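Local coordinates for glycoside hydrolase family 31 (Trueperella pyogenes, PDB 5I0F), which probably degrades cycloalternan, hydrolysing its glucosidic linkages by way of a covalent glycosyl-enzyme intermediate, at residues 227-232 against 518-523; 318-323 against 617-622; 554-559 against 642-647. One frame throughout, in Å; residues are numbered along the deposited sequence.

In the fold
The three contacts illustrate how a (beta/alpha)8 barrel is joined both to itself and to the beta-sandwich that precedes it. In contact 1 a strand of that sandwich meets the loop after the fifth barrel strand, in a segment starting two residues after R516, which lines the glycan pocket. Contact 3 lies beside it, with centres about 16 Å apart, and the two touch where Q523 CG comes within 3.2 Å of G554 O. Contacts 2 and 3 use the two ends of the long helix 617-646; their centres are about 30 Å apart and their nearest atoms about 16 Å. Contact 2 is the most remote from contact 1, about 41 Å between centres.

Contact 1. Residues 227-232 against 518-523; sequences GFHVET and GFTGSQ
H229 and T520 face one another across a single ordered water, which is the chief polar link between residues 227-232 and 518-523. The water sits in the plane of the imidazole, at its edge, 2.9 Å from H229 NE2. It also lies 2.8 Å from T520 OG1, and it donates to T232 O at 2.8 Å. No direct hydrogen bond joins the segments, so the hydrogen bonding between them runs through this water, which holds one atom each of H229, T232 and T520. The far nitrogen of the imidazole, ND1, is hydrogen-bonded to N267, and the ring meets F280 edge-to-face.

Van der Waals contact fills in around the water. With chi1 of T520 at -47°, its hydroxyl lies beside the backbone N and its methyl anti to it; CG2 then comes to 3.9 Å from H229 NE2, meeting the ring obliquely. The phenyl of F519 presents its rim to T232 O, which lies in the ring plane 3.6 Å from CE2. The same carbonyl oxygen accepts the water's hydrogen bond and has the phenyl edge beside it.

Strand 225-230 belongs to the beta-sandwich ahead of the catalytic barrel: F228 and V230 pack on its other sheet, while H229 is turned toward the barrel loop. P214 backs F519 and T520, and helix 273-284 touches both H229 and T520.

Hydrogen bonds inside the loop fix its shape. Residues F519 to S522 form a type II turn, with G521 at positive phi. F519 N donates to S522 OG at 3.0 Å and 163°, and G521 N makes a more bent bond (134°) to Q523 OE1, 2.9 Å away, in the carbonyl plane.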
# COMPACT_ATOMS: atom_id res chain seq x y z
N GLY A 227 7.96 -21.93 5.69
CA GLY A 227 7.56 -20.75 4.92
C GLY A 227 8.25 -20.72 3.59
O GLY A 227 9.19 -21.50 3.35
N PHE A 228 7.79 -19.83 2.73
CA PHE A 228 8.35 -19.70 1.40
C PHE A 228 8.32 -18.26 0.94
O PHE A 228 7.46 -17.49 1.36
CB PHE A 228 7.59 -20.58 0.42
CG PHE A 228 6.14 -20.23 0.28
CD1 PHE A 228 5.19 -20.77 1.16
CD2 PHE A 228 5.71 -19.40 -0.76
CE1 PHE A 228 3.85 -20.44 1.04
CE2 PHE A 228 4.37 -19.07 -0.88
CZ PHE A 228 3.44 -19.59 0.02
N HIS A 229 9.26 -17.93 0.06
CA HIS A 229 9.40 -16.60 -0.48
C HIS A 229 9.81 -16.76 -1.92
O HIS A 229 10.89 -17.26 -2.19
CB HIS A 229 10.41 -15.79 0.32
CG HIS A 229 10.90 -14.54 -0.36
ND1 HIS A 229 12.22 -14.16 -0.35
CD2 HIS A 229 10.24 -13.60 -1.09
CE1 HIS A 229 12.36 -13.03 -1.01
NE2 HIS A 229 11.17 -12.66 -1.47
N VAL A 230 8.95 -16.34 -2.84
CA VAL A 230 9.32 -16.35 -4.24
C VAL A 230 10.21 -15.11 -4.42
O VAL A 230 9.74 -14.00 -4.25
CB VAL A 230 8.09 -16.30 -5.17
CG1 VAL A 230 8.51 -16.46 -6.64
CG2 VAL A 230 7.07 -17.37 -4.80
N GLU A 231 11.49 -15.31 -4.72
CA GLU A 231 12.45 -14.21 -4.76
C GLU A 231 12.39 -13.46 -6.08
O GLU A 231 13.18 -13.67 -6.99
CB GLU A 231 13.90 -14.65 -4.43
CG GLU A 231 14.75 -13.47 -3.94
CD GLU A 231 16.14 -13.88 -3.46
OE1 GLU A 231 17.12 -13.32 -3.96
OE2 GLU A 231 16.26 -14.75 -2.60
N THR A 232 11.41 -12.56 -6.16
CA THR A 232 11.13 -11.80 -7.36
C THR A 232 10.39 -10.53 -6.95
O THR A 232 9.74 -10.51 -5.90
CB THR A 232 10.24 -12.60 -8.34
OG1 THR A 232 10.10 -11.85 -9.56
CG2 THR A 232 8.83 -12.87 -7.77
N GLY A 518 4.43 -0.47 -0.26
CA GLY A 518 5.67 -1.20 -0.11
C GLY A 518 5.67 -2.59 -0.74
O GLY A 518 4.70 -3.00 -1.40
N PHE A 519 6.79 -3.29 -0.53
CA PHE A 519 7.07 -4.59 -1.09
C PHE A 519 8.18 -5.23 -0.24
O PHE A 519 8.58 -4.67 0.79
CB PHE A 519 7.47 -4.48 -2.59
CG PHE A 519 7.22 -5.74 -3.38
CD1 PHE A 519 5.94 -6.11 -3.72
CD2 PHE A 519 8.28 -6.54 -3.80
CE1 PHE A 519 5.69 -7.27 -4.47
CE2 PHE A 519 8.05 -7.70 -4.53
CZ PHE A 519 6.76 -8.08 -4.86
N THR A 520 8.65 -6.40 -0.61
CA THR A 520 9.83 -7.02 0.02
C THR A 520 10.95 -5.99 0.11
O THR A 520 11.25 -5.33 -0.89
CB THR A 520 10.30 -8.21 -0.83
OG1 THR A 520 9.18 -9.03 -1.17
CG2 THR A 520 11.33 -9.05 -0.10
N GLY A 521 11.54 -5.84 1.30
CA GLY A 521 12.53 -4.80 1.59
C GLY A 521 12.01 -3.57 2.33
O GLY A 521 12.80 -2.89 2.99
N SER A 522 10.70 -3.31 2.26
CA SER A 522 10.08 -2.23 3.03
C SER A 522 10.30 -2.31 4.56
O SER A 522 10.28 -1.27 5.23
CB SER A 522 8.59 -2.09 2.69
OG SER A 522 8.43 -1.67 1.35
N GLN A 523 10.54 -3.52 5.07
CA GLN A 523 10.80 -3.75 6.49
C GLN A 523 11.93 -2.84 7.04
O GLN A 523 11.87 -2.40 8.20
CB GLN A 523 11.19 -5.21 6.76
CG GLN A 523 10.14 -6.27 6.43
CD GLN A 523 10.23 -6.85 5.02
OE1 GLN A 523 10.73 -6.22 4.08
NE2 GLN A 523 9.70 -8.06 4.86
O HOH W 1 10.48 -10.42 -3.19

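Contact 2. Residues 318-323 against 617-622; sequences RNEGIP and ELIDLA
The carboxylate of E320, whose OE1 rests 3.6 Å from I619 CG2, is held by an arginine from each helix: OE1 forms a salt bridge with R623 of helix 617-646 and OE2 another with R316 of its own helix. In this (beta/alpha)8 barrel, helix 307-320 follows the first strand and helix 617-646 comes after the last, so the contact lies where the ring of helices closes on itself. The E320 chain bends at chi2 (-70°), and its side chain crosses that of I619 at a slant. R623 also pairs with D620 OD1, which stands 6.6 Å from E320 OE1; the shared arginine would probably ease the repulsion between the two acids.

Beyond this charged rim the contact is apolar. Helix 307-320 ends in a Schellman motif at G321, where positive phi turns the chain and brings I322 toward the second helix. W607 lies against both E320 and I322. With CG1 set beside its own backbone N (chi1 -63°) and chi2 extended (161°), I322 carries CD1 into the groove between I619 and A622. There CD1 is 4.0 Å from I619 CG2, 3.9 Å from I619 O and 3.9 Å from A622 CB.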
# COMPACT_ATOMS: atom_id res chain seq x y z
N ARG A 318 -2.55 20.87 24.21
CA ARG A 318 -1.93 21.27 25.46
C ARG A 318 -2.99 21.70 26.48
O ARG A 318 -2.96 21.27 27.64
CB ARG A 318 -0.94 22.41 25.18
CG ARG A 318 -0.33 23.06 26.43
CD ARG A 318 0.07 24.50 26.13
NE ARG A 318 1.50 24.64 25.93
CZ ARG A 318 2.11 25.64 25.27
NH1 ARG A 318 1.43 26.62 24.66
NH2 ARG A 318 3.43 25.64 25.21
N ASN A 319 -3.93 22.54 26.06
CA ASN A 319 -4.96 23.03 26.99
C ASN A 319 -5.90 21.93 27.46
O ASN A 319 -6.39 21.98 28.58
CB ASN A 319 -5.76 24.16 26.38
CG ASN A 319 -4.93 25.42 26.25
OD1 ASN A 319 -4.05 25.69 27.07
ND2 ASN A 319 -5.20 26.19 25.22
N GLU A 320 -6.14 20.93 26.60
CA GLU A 320 -6.97 19.80 26.99
C GLU A 320 -6.21 18.71 27.78
O GLU A 320 -6.82 17.77 28.24
CB GLU A 320 -7.67 19.20 25.76
CG GLU A 320 -8.67 20.13 25.06
CD GLU A 320 -9.94 20.41 25.85
OE1 GLU A 320 -10.18 19.80 26.92
OE2 GLU A 320 -10.75 21.23 25.37
N GLY A 321 -4.89 18.82 27.92
CA GLY A 321 -4.10 17.74 28.55
C GLY A 321 -4.09 16.42 27.79
O GLY A 321 -4.11 15.36 28.41
N ILE A 322 -4.07 16.49 26.45
CA ILE A 322 -4.00 15.33 25.57
C ILE A 322 -2.70 15.52 24.79
O ILE A 322 -2.70 16.18 23.77
CB ILE A 322 -5.26 15.23 24.65
CG1 ILE A 322 -6.50 15.04 25.53
CG2 ILE A 322 -5.15 14.06 23.68
CD1 ILE A 322 -7.82 15.36 24.85
N PRO A 323 -1.58 15.02 25.34
CA PRO A 323 -0.30 15.32 24.71
C PRO A 323 -0.14 14.64 23.36
O PRO A 323 -0.67 13.53 23.12
CB PRO A 323 0.74 14.79 25.72
CG PRO A 323 -0.01 13.81 26.57
CD PRO A 323 -1.42 14.30 26.63
N GLU A 617 -18.23 13.50 26.54
CA GLU A 617 -17.30 12.58 27.22
C GLU A 617 -16.12 12.04 26.35
O GLU A 617 -15.14 11.51 26.89
CB GLU A 617 -18.05 11.44 27.90
CG GLU A 617 -18.67 10.42 26.97
CD GLU A 617 -19.81 9.60 27.61
OE1 GLU A 617 -19.74 9.33 28.82
OE2 GLU A 617 -20.78 9.24 26.91
N LEU A 618 -16.19 12.18 25.02
CA LEU A 618 -15.06 11.77 24.18
C LEU A 618 -13.76 12.50 24.48
O LEU A 618 -12.68 11.93 24.27
CB LEU A 618 -15.37 11.92 22.69
CG LEU A 618 -16.44 11.01 22.08
CD1 LEU A 618 -16.48 11.26 20.58
CD2 LEU A 618 -16.15 9.54 22.38
N ILE A 619 -13.83 13.74 24.95
CA ILE A 619 -12.59 14.47 25.29
C ILE A 619 -11.95 13.82 26.54
O ILE A 619 -10.77 13.52 26.52
CB ILE A 619 -12.80 16.00 25.45
CG1 ILE A 619 -13.46 16.59 24.19
CG2 ILE A 619 -11.46 16.69 25.64
CD1 ILE A 619 -13.78 18.06 24.29
N ASP A 620 -12.75 13.57 27.57
CA ASP A 620 -12.27 12.85 28.78
C ASP A 620 -11.74 11.47 28.42
O ASP A 620 -10.72 11.04 28.95
CB ASP A 620 -13.37 12.71 29.85
CG ASP A 620 -13.55 13.96 30.72
OD1 ASP A 620 -12.79 14.96 30.63
OD2 ASP A 620 -14.48 13.93 31.55
N LEU A 621 -12.41 10.77 27.51
CA LEU A 621 -11.93 9.46 27.05
C LEU A 621 -10.56 9.54 26.36
O LEU A 621 -9.71 8.70 26.60
CB LEU A 621 -12.93 8.79 26.10
CG LEU A 621 -13.12 7.30 26.31
CD1 LEU A 621 -13.75 7.03 27.70
CD2 LEU A 621 -13.98 6.69 25.21
N ALA A 622 -10.37 10.54 25.51
CA ALA A 622 -9.08 10.74 24.87
C ALA A 622 -7.98 11.09 25.88
O ALA A 622 -6.85 10.60 25.75
CB ALA A 622 -9.18 11.81 23.79

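Contact 3. Residues 554-559 against 642-647; sequences GILYWG and QCLQTG
L556 reaches across to C643 and L644, and tracing its side chain outward describes most of the contact. CB points toward helix 617-646 without touching residues 642-647 itself. CG stands anti to the backbone N (chi1 -176°), and there the chain forks, chi2 (63°) setting the two methyls against different residues. CD1 goes to C643: it lies 4.0 Å from C643 CB and 4.2 Å from C643 SG, alongside the root of the cysteine. CD2 meets L644 CD2 at 3.8 Å, methyl against methyl, the two leucine side chains crossing at about a right angle. Within its own segment CD2 also rests 3.8 Å above the ring plane of Y557, displaced toward the rim.

Y557 approaches L644 as well, its OH 4.1 Å from L644 CD2, their side chains again roughly perpendicular. That hydroxyl has its polar partner elsewhere, in A288 O, and its contact with the L644 methyl is van der Waals only. T640, one helical turn earlier, touches both L556 and Y557.

In the fold, 554-559 is the connection from helix 537-551 into the seventh barrel strand, and 642-647 is the C-terminal end of the long helix that follows the eighth. G554 closes the first of these helices in a Schellman motif; at the end of the second, G647 N still bonds to C643 O at 2.8 Å before the chain leaves with positive phi.

With no hydrogen bond or ion pair between the segments, the contact of leucine methyls with the cysteine CB and with each other implies cohesion by dispersion and the exclusion of water.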
# COMPACT_ATOMS: atom_id res chain seq x y z
N GLY A 554 7.06 -8.73 8.87
CA GLY A 554 8.17 -7.91 9.31
C GLY A 554 7.99 -6.41 9.22
O GLY A 554 8.97 -5.69 9.33
N ILE A 555 6.76 -5.94 9.01
CA ILE A 555 6.45 -4.51 9.06
C ILE A 555 6.12 -4.22 10.52
O ILE A 555 4.99 -4.46 10.97
CB ILE A 555 5.26 -4.14 8.15
CG1 ILE A 555 5.56 -4.45 6.68
CG2 ILE A 555 4.89 -2.67 8.30
CD1 ILE A 555 6.71 -3.67 6.07
N LEU A 556 7.11 -3.71 11.24
CA LEU A 556 7.05 -3.57 12.70
C LEU A 556 6.31 -2.32 13.16
O LEU A 556 5.48 -2.39 14.07
CB LEU A 556 8.49 -3.55 13.26
CG LEU A 556 8.74 -3.51 14.77
CD1 LEU A 556 8.18 -4.75 15.40
CD2 LEU A 556 10.23 -3.44 15.08
N TYR A 557 6.64 -1.18 12.56
CA TYR A 557 6.15 0.12 13.00
C TYR A 557 4.92 0.52 12.19
O TYR A 557 4.98 1.36 11.28
CB TYR A 557 7.27 1.17 12.86
CG TYR A 557 8.58 0.85 13.54
CD1 TYR A 557 8.71 0.97 14.92
CD2 TYR A 557 9.71 0.47 12.82
CE1 TYR A 557 9.91 0.68 15.57
CE2 TYR A 557 10.91 0.18 13.44
CZ TYR A 557 11.01 0.32 14.81
OH TYR A 557 12.18 0.06 15.47
N TRP A 558 3.80 -0.10 12.52
CA TRP A 558 2.58 0.00 11.78
C TRP A 558 1.55 0.78 12.57
O TRP A 558 1.43 0.62 13.79
CB TRP A 558 2.06 -1.40 11.46
CG TRP A 558 0.74 -1.44 10.76
CD1 TRP A 558 0.53 -1.57 9.44
CD2 TRP A 558 -0.55 -1.36 11.37
NE1 TRP A 558 -0.82 -1.57 9.17
CE2 TRP A 558 -1.51 -1.44 10.35
CE3 TRP A 558 -0.99 -1.25 12.70
CZ2 TRP A 558 -2.87 -1.43 10.60
CZ3 TRP A 558 -2.34 -1.21 12.95
CH2 TRP A 558 -3.27 -1.30 11.91
N GLY A 559 0.76 1.57 11.87
CA GLY A 559 -0.45 2.17 12.43
C GLY A 559 -1.53 2.36 11.40
O GLY A 559 -1.49 1.78 10.31
N GLN A 642 13.51 -5.49 21.93
CA GLN A 642 13.48 -6.95 21.93
C GLN A 642 13.09 -7.53 20.56
O GLN A 642 13.72 -8.47 20.10
CB GLN A 642 12.57 -7.52 23.03
CG GLN A 642 13.23 -7.56 24.39
CD GLN A 642 14.34 -8.60 24.46
OE1 GLN A 642 14.13 -9.78 24.11
NE2 GLN A 642 15.54 -8.18 24.88
N CYS A 643 12.08 -6.95 19.93
CA CYS A 643 11.66 -7.38 18.58
C CYS A 643 12.78 -7.31 17.53
O CYS A 643 12.82 -8.15 16.63
CB CYS A 643 10.48 -6.55 18.07
SG CYS A 643 8.92 -6.83 18.94
N LEU A 644 13.64 -6.31 17.63
CA LEU A 644 14.76 -6.19 16.70
C LEU A 644 15.75 -7.34 16.91
O LEU A 644 16.33 -7.81 15.93
CB LEU A 644 15.47 -4.84 16.85
CG LEU A 644 14.68 -3.54 16.59
CD1 LEU A 644 15.60 -2.32 16.67
CD2 LEU A 644 13.98 -3.59 15.26
N GLN A 645 15.96 -7.75 18.16
CA GLN A 645 16.82 -8.91 18.45
C GLN A 645 16.14 -10.23 18.07
O GLN A 645 16.76 -11.06 17.45
CB GLN A 645 17.34 -8.94 19.89
CG GLN A 645 18.21 -10.20 20.10
CD GLN A 645 19.51 -10.03 20.85
OE1 GLN A 645 20.28 -9.04 20.67
NE2 GLN A 645 19.84 -11.05 21.66
N THR A 646 14.87 -10.40 18.39
CA THR A 646 14.23 -11.71 18.21
C THR A 646 13.67 -11.94 16.81
O THR A 646 13.51 -13.09 16.40
CB THR A 646 13.07 -11.91 19.20
OG1 THR A 646 12.01 -10.99 18.89
CG2 THR A 646 13.55 -11.73 20.64
N GLY A 647 13.31 -10.87 16.11
CA GLY A 647 12.65 -10.97 14.81
C GLY A 647 11.12 -11.08 14.89
O GLY A 647 10.45 -11.10 13.86